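Local coordinates for protein trehalose monomycolate exporter MmpL3 (PDB 7NVH) that exports trehalose monomycolate across the mycobacterial inner membrane, probably supplying mycolic acids for the cell envelope, at residues V212-I217 and G245-I250; F255-F260 and T277-G282; R283-F287 and F575-G579; L595-M599 and I631-F635; R653-T659 and G727-W731. All blocks are in the same frame, centred on the assembly; numbering follows the deposited sequence.

Interaction 1: residues V212-I217 and G245-I250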
# COMPACT_ATOMS: atom_id res chain seq x y z
N VAL A 212 17.47 11.30 -11.17
CA VAL A 212 16.72 10.19 -11.74
C VAL A 212 15.50 9.87 -10.88
O VAL A 212 14.41 9.62 -11.39
CB VAL A 212 17.63 8.96 -11.92
CG1 VAL A 212 16.81 7.75 -12.35
CG2 VAL A 212 18.71 9.25 -12.94
N GLY A 213 15.68 9.87 -9.56
CA GLY A 213 14.55 9.62 -8.68
C GLY A 213 13.46 10.67 -8.79
O GLY A 213 12.27 10.36 -8.82
N GLY A 214 13.86 11.95 -8.86
CA GLY A 214 12.88 13.01 -9.01
C GLY A 214 12.14 12.93 -10.33
O GLY A 214 10.92 13.11 -10.38
N LEU A 215 12.86 12.64 -11.41
CA LEU A 215 12.21 12.46 -12.71
C LEU A 215 11.26 11.27 -12.67
O LEU A 215 10.17 11.32 -13.26
CB LEU A 215 13.26 12.28 -13.80
CG LEU A 215 14.00 13.53 -14.25
CD1 LEU A 215 14.98 13.20 -15.36
CD2 LEU A 215 13.02 14.60 -14.69
N CYS A 216 11.65 10.19 -11.99
CA CYS A 216 10.79 9.02 -11.89
C CYS A 216 9.51 9.34 -11.14
O CYS A 216 8.42 8.95 -11.57
CB CYS A 216 11.54 7.88 -11.21
SG CYS A 216 10.52 6.43 -10.88
N ILE A 217 9.61 10.05 -10.01
CA ILE A 217 8.40 10.36 -9.26
C ILE A 217 7.55 11.41 -9.96
O ILE A 217 6.34 11.45 -9.74
CB ILE A 217 8.72 10.80 -7.81
CG1 ILE A 217 9.20 12.25 -7.77
CG2 ILE A 217 9.71 9.85 -7.16
CD1 ILE A 217 9.54 12.74 -6.37
N GLY A 245 9.72 5.32 -6.23
CA GLY A 245 10.44 6.21 -7.11
C GLY A 245 11.56 6.92 -6.40
O GLY A 245 12.30 7.70 -7.02
N LEU A 246 11.70 6.71 -5.10
CA LEU A 246 12.88 7.20 -4.40
C LEU A 246 13.68 6.13 -3.68
O LEU A 246 14.77 6.43 -3.19
CB LEU A 246 12.48 8.29 -3.40
CG LEU A 246 11.83 9.49 -4.09
CD1 LEU A 246 10.93 10.23 -3.14
CD2 LEU A 246 12.89 10.42 -4.65
N GLY A 247 13.18 4.90 -3.60
CA GLY A 247 14.03 3.84 -3.10
C GLY A 247 14.72 3.08 -4.22
O GLY A 247 15.95 3.09 -4.32
N ILE A 248 13.94 2.50 -5.13
CA ILE A 248 14.57 1.69 -6.16
C ILE A 248 14.99 2.55 -7.34
O ILE A 248 15.96 2.22 -8.03
CB ILE A 248 13.66 0.54 -6.60
CG1 ILE A 248 12.51 1.07 -7.44
CG2 ILE A 248 13.12 -0.20 -5.40
CD1 ILE A 248 11.83 0.01 -8.23
N ALA A 249 14.29 3.65 -7.61
CA ALA A 249 14.74 4.56 -8.65
C ALA A 249 16.07 5.20 -8.28
O ALA A 249 16.79 5.67 -9.17
CB ALA A 249 13.70 5.64 -8.91
N ILE A 250 16.40 5.24 -7.00
CA ILE A 250 17.71 5.71 -6.58
C ILE A 250 18.71 4.56 -6.45
O ILE A 250 19.90 4.76 -6.68
CB ILE A 250 17.58 6.51 -5.27
CG1 ILE A 250 16.77 7.78 -5.51
CG2 ILE A 250 18.95 6.89 -4.73
CD1 ILE A 250 16.85 8.78 -4.39
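Gly213 on helix 203-227 faces Ala249 across a close helix-helix contact in the transmembrane bundle of this RND-type permease. The second partner, segment 245-250, lies on helices 237-246 and 248-265. Small residues let the backbones come together: the CA atoms of Gly213 and Ala249 lie 5.1 Å apart, and those of Ile217 and Gly245 are equally close.

The side-chain packing is apolar and falls into two patches. In the first, the sulfur of Cys216 lies against Gly245 and Ala249, SG standing 3.8 Å from both Gly245 CA and Ala249 CB; with SG opposite the backbone N (chi1 174°), the thiol bridges the glycine and the alanine. In the second, the CG2 branch of Ile217 does the touching and meets Leu246 CG at 3.7 Å. The first torsion of Ile217 (chi1 78°) sets this branch opposite its own carbonyl carbon, on the side where Leu246 lies.

No hydrogen bond crosses between the two segments, and what polarity there is belongs to the backbone. The carbonyl oxygens of Gly213 and Gly245 approach each other as two acceptors, while Gly213 O already receives the helical N-H of Ile217. Val212 CG1 adds an outlying touch on the carbonyl oxygen of Ala249. Helices 305-336 and 176-200 border the contact: Ser321 of the former touches Cys216 and Ala249, and Met184 of the latter touches Leu246. Ile217 CG2 lies 3.4 Å from Gly245 O.

Interaction 2: residues F255-F260 and T277-G282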
# COMPACT_ATOMS: atom_id res chain seq x y z
N PHE A 255 23.60 1.92 -8.67
CA PHE A 255 24.32 0.83 -9.31
C PHE A 255 24.92 1.27 -10.63
O PHE A 255 26.09 0.97 -10.92
CB PHE A 255 23.40 -0.38 -9.50
CG PHE A 255 23.25 -1.22 -8.27
CD1 PHE A 255 24.11 -2.27 -8.03
CD2 PHE A 255 22.26 -0.95 -7.35
CE1 PHE A 255 23.98 -3.05 -6.90
CE2 PHE A 255 22.12 -1.72 -6.22
CZ PHE A 255 22.98 -2.77 -5.99
N ILE A 256 24.16 2.00 -11.45
CA ILE A 256 24.67 2.36 -12.77
C ILE A 256 25.79 3.39 -12.67
O ILE A 256 26.80 3.29 -13.37
CB ILE A 256 23.51 2.84 -13.66
CG1 ILE A 256 22.64 1.65 -14.02
CG2 ILE A 256 24.04 3.50 -14.92
CD1 ILE A 256 21.40 2.00 -14.77
N VAL A 257 25.65 4.38 -11.79
CA VAL A 257 26.70 5.38 -11.63
C VAL A 257 27.96 4.74 -11.06
O VAL A 257 29.07 5.05 -11.48
CB VAL A 257 26.20 6.54 -10.74
CG1 VAL A 257 27.36 7.41 -10.30
CG2 VAL A 257 25.18 7.37 -11.49
N SER A 258 27.80 3.84 -10.08
CA SER A 258 28.96 3.15 -9.53
C SER A 258 29.65 2.30 -10.58
O SER A 258 30.89 2.26 -10.64
CB SER A 258 28.54 2.30 -8.34
OG SER A 258 27.91 1.11 -8.77
N ARG A 259 28.88 1.62 -11.42
CA ARG A 259 29.48 0.82 -12.48
C ARG A 259 30.22 1.70 -13.48
O ARG A 259 31.30 1.33 -13.96
CB ARG A 259 28.42 -0.02 -13.18
CG ARG A 259 28.98 -1.11 -14.06
CD ARG A 259 29.84 -2.06 -13.25
NE ARG A 259 30.89 -2.66 -14.06
CZ ARG A 259 30.85 -3.89 -14.54
NH1 ARG A 259 29.80 -4.67 -14.28
NH2 ARG A 259 31.85 -4.36 -15.27
N PHE A 260 29.65 2.86 -13.81
CA PHE A 260 30.34 3.77 -14.73
C PHE A 260 31.64 4.27 -14.13
O PHE A 260 32.67 4.33 -14.82
CB PHE A 260 29.43 4.94 -15.08
CG PHE A 260 30.06 5.95 -15.98
CD1 PHE A 260 30.10 5.75 -17.35
CD2 PHE A 260 30.63 7.11 -15.47
CE1 PHE A 260 30.68 6.67 -18.18
CE2 PHE A 260 31.21 8.03 -16.31
CZ PHE A 260 31.24 7.81 -17.66
N THR A 277 29.03 -0.12 -19.06
CA THR A 277 28.11 0.05 -17.94
C THR A 277 26.68 -0.22 -18.36
O THR A 277 25.92 -0.79 -17.58
CB THR A 277 28.24 1.45 -17.33
OG1 THR A 277 27.48 1.50 -16.12
CG2 THR A 277 27.73 2.52 -18.25
N VAL A 278 26.30 0.10 -19.60
CA VAL A 278 25.00 -0.33 -20.09
C VAL A 278 24.92 -1.84 -20.07
O VAL A 278 24.18 -2.42 -19.27
CB VAL A 278 24.72 0.24 -21.49
CG1 VAL A 278 23.54 -0.48 -22.12
CG2 VAL A 278 24.45 1.72 -21.42
N ILE A 279 25.78 -2.50 -20.86
CA ILE A 279 25.81 -3.95 -21.03
C ILE A 279 25.64 -4.68 -19.71
O ILE A 279 24.88 -5.66 -19.63
CB ILE A 279 27.11 -4.38 -21.72
CG1 ILE A 279 27.08 -4.03 -23.21
CG2 ILE A 279 27.35 -5.87 -21.55
CD1 ILE A 279 28.32 -4.44 -23.95
N THR A 280 26.32 -4.22 -18.66
CA THR A 280 26.22 -4.94 -17.39
C THR A 280 25.15 -4.36 -16.46
O THR A 280 24.16 -5.03 -16.14
CB THR A 280 27.58 -4.94 -16.69
OG1 THR A 280 27.81 -3.66 -16.10
CG2 THR A 280 28.68 -5.24 -17.67
N ALA A 281 25.33 -3.11 -16.03
CA ALA A 281 24.48 -2.57 -14.98
C ALA A 281 23.08 -2.28 -15.51
O ALA A 281 22.10 -2.48 -14.79
CB ALA A 281 25.10 -1.31 -14.40
N GLY A 282 22.95 -1.77 -16.73
CA GLY A 282 21.63 -1.51 -17.27
C GLY A 282 20.86 -2.79 -17.49
O GLY A 282 19.64 -2.83 -17.30
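Arg259 lays its CB and CG alongside Thr277 OG1 where helix 248-265 packs on helix 270-297. Thr277 reaches across with its hydroxyl: chi1 -171° sets OG1 opposite its backbone N, within 3.4 Å of Ile256 O, to which it gives a weak hydrogen bond. Its methyl group, CG2, is left to touch the edge of the Phe260 ring, 4.1 Å from CD1.

Arg259 begins in the same rotameric sense but bends at the second torsion (chi2 59°), which folds its chain over Thr280. The aliphatic root packs first, with Arg259 CB 3.8 Å from Ala281 CB. Further out, Thr280 OG1 sits over one face of the guanidinium; although it is close to NH1, the angle is unsuitable for a hydrogen bond. The charge is met by Glu263 and Glu651, each in a salt bridge with NH2, while Thr280 OG1 turns weakly to Arg276 O on its own helix. Ile256 completes the layer by placing CG1 3.9 Å from Ala281 CB.

Helix 270-297 carries a pi-type turn at 278-282, with Gly282 N bonding to Thr277 O at 3.2 Å. The short axes pass 9.2 Å apart; these consecutive helices, joined by the short link 266-269, run in roughly opposite directions, 140° between the short axes. Helix 305-336 covers Ile256 and Phe260 through Leu329 and Leu333, whereas Phe255 stacks on Phe644 of helix 624-654 and also touches helix 671-689.

Interaction 3: residues R283-F287 and F575-G579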
# COMPACT_ATOMS: atom_id res chain seq x y z
N ARG A 283 21.55 -3.85 -17.90
CA ARG A 283 20.90 -5.16 -18.01
C ARG A 283 20.41 -5.64 -16.66
O ARG A 283 19.28 -6.12 -16.53
CB ARG A 283 21.88 -6.16 -18.62
CG ARG A 283 21.29 -7.53 -18.87
CD ARG A 283 22.35 -8.48 -19.40
NE ARG A 283 21.79 -9.77 -19.76
CZ ARG A 283 21.50 -10.73 -18.89
NH1 ARG A 283 21.72 -10.54 -17.60
NH2 ARG A 283 21.00 -11.88 -19.31
N THR A 284 21.25 -5.51 -15.62
CA THR A 284 20.83 -5.92 -14.29
C THR A 284 19.63 -5.09 -13.80
O THR A 284 18.69 -5.63 -13.21
CB THR A 284 21.99 -5.79 -13.31
OG1 THR A 284 23.07 -6.63 -13.74
CG2 THR A 284 21.57 -6.20 -11.92
N VAL A 285 19.65 -3.79 -14.06
CA VAL A 285 18.56 -2.91 -13.65
C VAL A 285 17.28 -3.26 -14.38
O VAL A 285 16.19 -3.30 -13.79
CB VAL A 285 18.96 -1.44 -13.87
CG1 VAL A 285 17.74 -0.54 -13.82
CG2 VAL A 285 19.98 -1.01 -12.83
N THR A 286 17.37 -3.52 -15.69
CA THR A 286 16.20 -3.90 -16.46
C THR A 286 15.60 -5.20 -15.95
O THR A 286 14.38 -5.33 -15.83
CB THR A 286 16.57 -4.03 -17.94
OG1 THR A 286 17.09 -2.79 -18.41
CG2 THR A 286 15.35 -4.41 -18.76
N PHE A 287 16.45 -6.18 -15.63
CA PHE A 287 15.93 -7.44 -15.13
C PHE A 287 15.32 -7.27 -13.74
O PHE A 287 14.30 -7.90 -13.43
CB PHE A 287 17.02 -8.50 -15.13
CG PHE A 287 17.08 -9.28 -16.40
CD1 PHE A 287 16.15 -10.28 -16.66
CD2 PHE A 287 18.04 -9.01 -17.35
CE1 PHE A 287 16.20 -11.00 -17.83
CE2 PHE A 287 18.09 -9.73 -18.53
CZ PHE A 287 17.17 -10.72 -18.77
N PHE A 575 15.93 -17.07 -14.47
CA PHE A 575 16.70 -17.93 -15.36
C PHE A 575 17.23 -17.15 -16.54
O PHE A 575 18.33 -17.42 -17.03
CB PHE A 575 15.84 -19.10 -15.85
CG PHE A 575 16.28 -19.64 -17.17
CD1 PHE A 575 17.44 -20.39 -17.28
CD2 PHE A 575 15.56 -19.37 -18.32
CE1 PHE A 575 17.85 -20.88 -18.49
CE2 PHE A 575 15.97 -19.86 -19.54
CZ PHE A 575 17.12 -20.61 -19.63
N LEU A 576 16.45 -16.20 -17.05
CA LEU A 576 16.95 -15.37 -18.15
C LEU A 576 18.07 -14.45 -17.68
O LEU A 576 19.04 -14.23 -18.40
CB LEU A 576 15.80 -14.56 -18.76
CG LEU A 576 14.67 -15.39 -19.36
CD1 LEU A 576 13.47 -14.50 -19.66
CD2 LEU A 576 15.13 -16.11 -20.61
N ALA A 577 17.94 -13.89 -16.47
CA ALA A 577 18.98 -13.01 -15.94
C ALA A 577 20.25 -13.79 -15.61
O ALA A 577 21.35 -13.38 -16.00
CB ALA A 577 18.46 -12.28 -14.70
N PHE A 578 20.11 -14.90 -14.90
CA PHE A 578 21.24 -15.77 -14.56
C PHE A 578 21.14 -17.00 -15.44
O PHE A 578 20.23 -17.81 -15.27
CB PHE A 578 21.21 -16.18 -13.09
CG PHE A 578 20.87 -15.08 -12.14
CD1 PHE A 578 21.29 -13.78 -12.36
CD2 PHE A 578 20.12 -15.34 -11.01
CE1 PHE A 578 20.97 -12.78 -11.48
CE2 PHE A 578 19.80 -14.35 -10.13
CZ PHE A 578 20.22 -13.06 -10.36
N GLY A 579 22.10 -17.18 -16.34
CA GLY A 579 22.01 -18.29 -17.27
C GLY A 579 22.18 -19.63 -16.59
O GLY A 579 23.06 -20.42 -16.96
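Arg283 reaches Leu576 and Ala577 because its chain is extended from CG to NE: CG lies opposite the backbone N (chi1 -176°), and the next two torsions stay close to the straight form. This carries the guanidinium to the last turn of helix 559-577, where its two terminal nitrogens take successive carbonyl oxygens. NH1 donates to Ala577 O at 3.3 Å, nearly straight (160°), in the plane of the carbonyl and on one of its lone pairs. The bond from NH2 to Leu576 O, 3.2 Å long, is more bent (136°) and tilted from both the carbonyl and the guanidinium planes. NH2 also bonds Leu746 O in the C-terminal tail. A positive group at the C-terminal end of a helix would be expected to be favourable, since the partial negative charge of the carbonyls gathers there; Phe578 is the first residue to leave helical angles.

Phe287, one turn further along, packs beside the guanidinium. Its CE2 stands 3.6 Å above the centre of the Arg283 guanidinium, which is thereby covered on one face. The methyl of Ala577 makes a CH-pi contact over the phenyl ring, CB lying 3.9 Å from the ring centroid, and Leu576 CB adds apolar packing 3.7 Å from CE1.

The contact joins the two MMPL halves of the chain, linking helix 270-297 to helix 559-577. Phe2 of the N-terminal helix 2-11 touches Arg283 on the flank, and helix 624-654 lies alongside, touching Thr284 and Phe578 through Ser647.

Interaction 4: residues L595-M599 and I631-F635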
# COMPACT_ATOMS: atom_id res chain seq x y z
N LEU A 595 10.22 -13.13 3.03
CA LEU A 595 8.83 -12.69 3.12
C LEU A 595 8.16 -13.25 4.37
O LEU A 595 7.43 -12.53 5.07
CB LEU A 595 8.07 -13.13 1.87
CG LEU A 595 6.56 -12.88 1.85
CD1 LEU A 595 6.25 -11.42 2.17
CD2 LEU A 595 6.00 -13.27 0.51
N GLY A 596 8.39 -14.53 4.67
CA GLY A 596 7.81 -15.11 5.87
C GLY A 596 8.30 -14.44 7.13
O GLY A 596 7.50 -14.13 8.03
N SER A 597 9.60 -14.19 7.22
CA SER A 597 10.14 -13.52 8.41
C SER A 597 9.62 -12.10 8.53
O SER A 597 9.32 -11.63 9.64
CB SER A 597 11.67 -13.53 8.36
OG SER A 597 12.14 -14.86 8.23
N THR A 598 9.51 -11.38 7.41
CA THR A 598 8.98 -10.02 7.44
C THR A 598 7.54 -10.01 7.92
O THR A 598 7.16 -9.16 8.73
CB THR A 598 9.10 -9.38 6.06
OG1 THR A 598 10.48 -9.22 5.73
CG2 THR A 598 8.41 -8.03 6.04
N MET A 599 6.72 -10.93 7.42
CA MET A 599 5.33 -10.99 7.86
C MET A 599 5.23 -11.36 9.33
O MET A 599 4.38 -10.83 10.06
CB MET A 599 4.54 -11.97 7.00
CG MET A 599 4.04 -11.37 5.69
SD MET A 599 2.82 -12.40 4.86
CE MET A 599 3.57 -14.02 5.01
N ILE A 631 3.26 -8.43 0.41
CA ILE A 631 3.83 -9.66 -0.13
C ILE A 631 4.48 -9.40 -1.48
O ILE A 631 5.65 -9.76 -1.70
CB ILE A 631 2.74 -10.75 -0.24
CG1 ILE A 631 2.44 -11.35 1.13
CG2 ILE A 631 3.15 -11.82 -1.23
CD1 ILE A 631 1.17 -12.16 1.18
N ALA A 632 3.76 -8.74 -2.38
CA ALA A 632 4.29 -8.48 -3.71
C ALA A 632 5.55 -7.62 -3.65
O ALA A 632 6.57 -7.96 -4.26
CB ALA A 632 3.22 -7.81 -4.58
N LEU A 633 5.49 -6.51 -2.90
CA LEU A 633 6.63 -5.60 -2.86
C LEU A 633 7.85 -6.25 -2.20
O LEU A 633 8.97 -6.10 -2.69
CB LEU A 633 6.25 -4.32 -2.12
CG LEU A 633 5.30 -3.39 -2.86
CD1 LEU A 633 5.17 -2.06 -2.13
CD2 LEU A 633 5.78 -3.17 -4.29
N VAL A 634 7.64 -6.98 -1.10
CA VAL A 634 8.76 -7.61 -0.40
C VAL A 634 9.40 -8.67 -1.28
O VAL A 634 10.63 -8.72 -1.41
CB VAL A 634 8.29 -8.20 0.94
CG1 VAL A 634 9.28 -9.23 1.44
CG2 VAL A 634 8.10 -7.09 1.96
N PHE A 635 8.58 -9.51 -1.92
CA PHE A 635 9.13 -10.53 -2.81
C PHE A 635 9.91 -9.88 -3.95
O PHE A 635 11.04 -10.28 -4.25
CB PHE A 635 8.00 -11.40 -3.35
CG PHE A 635 8.44 -12.77 -3.77
CD1 PHE A 635 8.23 -13.86 -2.95
CD2 PHE A 635 9.06 -12.97 -5.00
CE1 PHE A 635 8.63 -15.12 -3.34
CE2 PHE A 635 9.46 -14.22 -5.39
CZ PHE A 635 9.25 -15.30 -4.56
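Phe635 turns the edge of its ring toward Leu595, whose CD2 methyl lies near the ring plane, 4.2 Å from CD1. No other flat side chain takes part. The ring also touches Leu566, Leu567 and Thr570 of helix 559-577.

Leu595 carries most of the contact and uses both branches of its isobutyl group. With CG set opposite the backbone N, chi1 174° brings CD1 and CD2 against Ile631 and Val634. CD2 meets the CG2 methyl of Ile631 at 3.6 Å, while CD1 settles between the Ile631 backbone and Val634, 3.8 Å from Val634 CG1 and equally far from Ile631 CA. Ile631 is held from a second direction by Met599, whose sulfur SD comes within 3.9 Å of Ile631 CG1 in an oblique approach. At the other flank, Thr598 CG2 meets Val634 CG2 at 4.2 Å, methyl to methyl.

No hydrogen bond joins the two segments, and the hydroxyl of Thr598 is turned to its own helix, where OG1 bonds Thr594 O one turn back. The side-chain atoms that meet across the seam are carbon and sulfur, which makes the cohesion one of apolar packing.

Two membrane helices of the second MMPL range thus pass each other at 129°, their short axes 10.3 Å apart at closest. Ala706 of helix 694-726 touches both Thr598 and Val634 and closes one side of this seam.

Interaction 5: residues R653-T659 and G727-W731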
# COMPACT_ATOMS: atom_id res chain seq x y z
N ARG A 653 32.04 -15.35 -13.04
CA ARG A 653 32.21 -16.76 -13.37
C ARG A 653 32.51 -16.95 -14.85
O ARG A 653 33.36 -17.77 -15.21
CB ARG A 653 30.96 -17.55 -12.98
CG ARG A 653 30.90 -18.94 -13.57
CD ARG A 653 31.69 -19.92 -12.74
NE ARG A 653 32.13 -21.07 -13.52
CZ ARG A 653 32.49 -22.24 -13.00
NH1 ARG A 653 32.46 -22.41 -11.69
NH2 ARG A 653 32.87 -23.23 -13.79
N GLU A 654 31.83 -16.20 -15.72
CA GLU A 654 32.08 -16.31 -17.15
C GLU A 654 33.50 -15.90 -17.51
O GLU A 654 34.00 -16.32 -18.57
CB GLU A 654 31.07 -15.47 -17.93
CG GLU A 654 29.63 -15.90 -17.74
CD GLU A 654 29.26 -17.10 -18.59
OE1 GLU A 654 28.07 -17.47 -18.61
OE2 GLU A 654 30.16 -17.68 -19.23
N ARG A 655 34.16 -15.11 -16.67
CA ARG A 655 35.54 -14.70 -16.90
C ARG A 655 36.54 -15.78 -16.53
O ARG A 655 37.74 -15.49 -16.45
CB ARG A 655 35.84 -13.42 -16.12
CG ARG A 655 35.25 -12.17 -16.74
CD ARG A 655 35.97 -10.92 -16.26
NE ARG A 655 36.30 -10.99 -14.84
CZ ARG A 655 35.72 -10.26 -13.90
NH1 ARG A 655 34.76 -9.40 -14.22
NH2 ARG A 655 36.09 -10.39 -12.63
N GLY A 656 36.09 -17.02 -16.32
CA GLY A 656 36.97 -18.11 -15.99
C GLY A 656 37.18 -18.35 -14.51
O GLY A 656 37.85 -19.33 -14.15
N MET A 657 36.63 -17.51 -13.64
CA MET A 657 36.80 -17.68 -12.21
C MET A 657 36.13 -18.95 -11.73
O MET A 657 35.07 -19.34 -12.23
CB MET A 657 36.24 -16.47 -11.46
CG MET A 657 36.88 -15.14 -11.81
SD MET A 657 38.42 -14.81 -10.92
CE MET A 657 39.64 -15.58 -11.99
N SER A 658 36.74 -19.60 -10.74
CA SER A 658 36.14 -20.77 -10.12
C SER A 658 34.89 -20.34 -9.35
O SER A 658 34.56 -19.16 -9.24
CB SER A 658 37.14 -21.46 -9.20
OG SER A 658 36.73 -22.78 -8.91
N THR A 659 34.18 -21.33 -8.80
CA THR A 659 32.93 -21.03 -8.10
C THR A 659 33.18 -20.21 -6.85
O THR A 659 32.42 -19.28 -6.54
CB THR A 659 32.19 -22.32 -7.76
OG1 THR A 659 32.03 -23.10 -8.95
CG2 THR A 659 30.82 -22.00 -7.19
N GLY A 727 28.00 -25.92 -4.89
CA GLY A 727 29.18 -26.28 -5.64
C GLY A 727 29.20 -25.69 -7.03
O GLY A 727 28.65 -24.61 -7.26
N ASP A 728 29.82 -26.40 -7.97
CA ASP A 728 29.93 -25.94 -9.35
C ASP A 728 28.61 -26.04 -10.10
O ASP A 728 28.54 -25.59 -11.25
CB ASP A 728 31.00 -26.74 -10.08
CG ASP A 728 32.40 -26.41 -9.61
OD1 ASP A 728 32.64 -25.25 -9.22
OD2 ASP A 728 33.26 -27.32 -9.61
N ASP A 729 27.57 -26.61 -9.49
CA ASP A 729 26.27 -26.76 -10.13
C ASP A 729 25.39 -25.53 -9.97
O ASP A 729 24.24 -25.55 -10.42
CB ASP A 729 25.56 -27.99 -9.58
CG ASP A 729 25.92 -29.26 -10.33
OD1 ASP A 729 26.33 -29.16 -11.51
OD2 ASP A 729 25.80 -30.35 -9.75
N CYS A 730 25.88 -24.47 -9.32
CA CYS A 730 25.14 -23.22 -9.29
C CYS A 730 24.98 -22.64 -10.69
O CYS A 730 24.04 -21.88 -10.95
CB CYS A 730 25.84 -22.19 -8.41
SG CYS A 730 25.93 -22.59 -6.67
N TRP A 731 25.88 -22.99 -11.60
CA TRP A 731 25.99 -22.34 -12.90
C TRP A 731 25.44 -23.21 -14.02
O TRP A 731 25.78 -23.02 -15.19
CB TRP A 731 27.45 -21.99 -13.18
CG TRP A 731 28.15 -21.40 -12.00
CD1 TRP A 731 29.13 -21.98 -11.25
CD2 TRP A 731 27.90 -20.12 -11.40
NE1 TRP A 731 29.52 -21.14 -10.24
CE2 TRP A 731 28.77 -19.99 -10.31
CE3 TRP A 731 27.03 -19.07 -11.69
CZ2 TRP A 731 28.80 -18.86 -9.51
CZ3 TRP A 731 27.06 -17.95 -10.90
CH2 TRP A 731 27.94 -17.85 -9.82
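Arg653 and Asp728 form a long salt bridge, with NH1 3.8 Å from OD1, the carboxylate oxygen lying at the edge of the guanidinium near its plane. A second polar link is weak: Trp731 NE1 donates to Thr659 OG1 at 3.4 Å. Both interactions are somewhat uncertain, because Thr659 OG1 and Asp728 OD1 are modelled too close to one another.

The packing is clearer. The chain of Arg653 bends at its second torsion (chi2 84°) and drapes over the indole, so that CD sits 3.6 Å from the centroid of the five-membered ring, almost on its normal, in a CH-pi contact. The guanidinium itself is inclined to the ring by 42° and brings NH1 within 3.4 Å of Trp731 CD1. Thr659 CG2 approaches the indole at its edge, 3.4 Å from NE1, and also touches Gly727 O. On the opposite face of the ring lies CB of the adjacent Cys730.

Gly727, with positive phi, follows helix 694-726 and starts the loop that carries Asp728 and Trp731. The indole is further enclosed by Met649, Val650, Ala662 and Met723, joining three helices to that loop at the cytoplasmic end of the bundle. The chemistry implies that the indole, covered by arginine methylenes and edged by the threonine methyl, carries the contact, while the long ionic pair nearby probably contributes less.

Interactions 1 to 5 follow one another along the chain. Interactions 1 and 2 share helix 248-265, their centres about 16 Å apart; interaction 2 passes directly into interaction 3 along helix 270-297, Ile256 of helix 248-265 packing on Val285, and their centres lie about 13 Å apart. Interactions 4 and 5 share helix 624-654 but lie about 30 Å apart between centres, spanning much of that helix. Interactions 3 and 5 come within about 4 Å at their nearest atoms without touching. Interactions 1 and 2 lie within the first MMPL range and interactions 4 and 5 within the second, while interaction 3 connects the two halves of the transmembrane bundle.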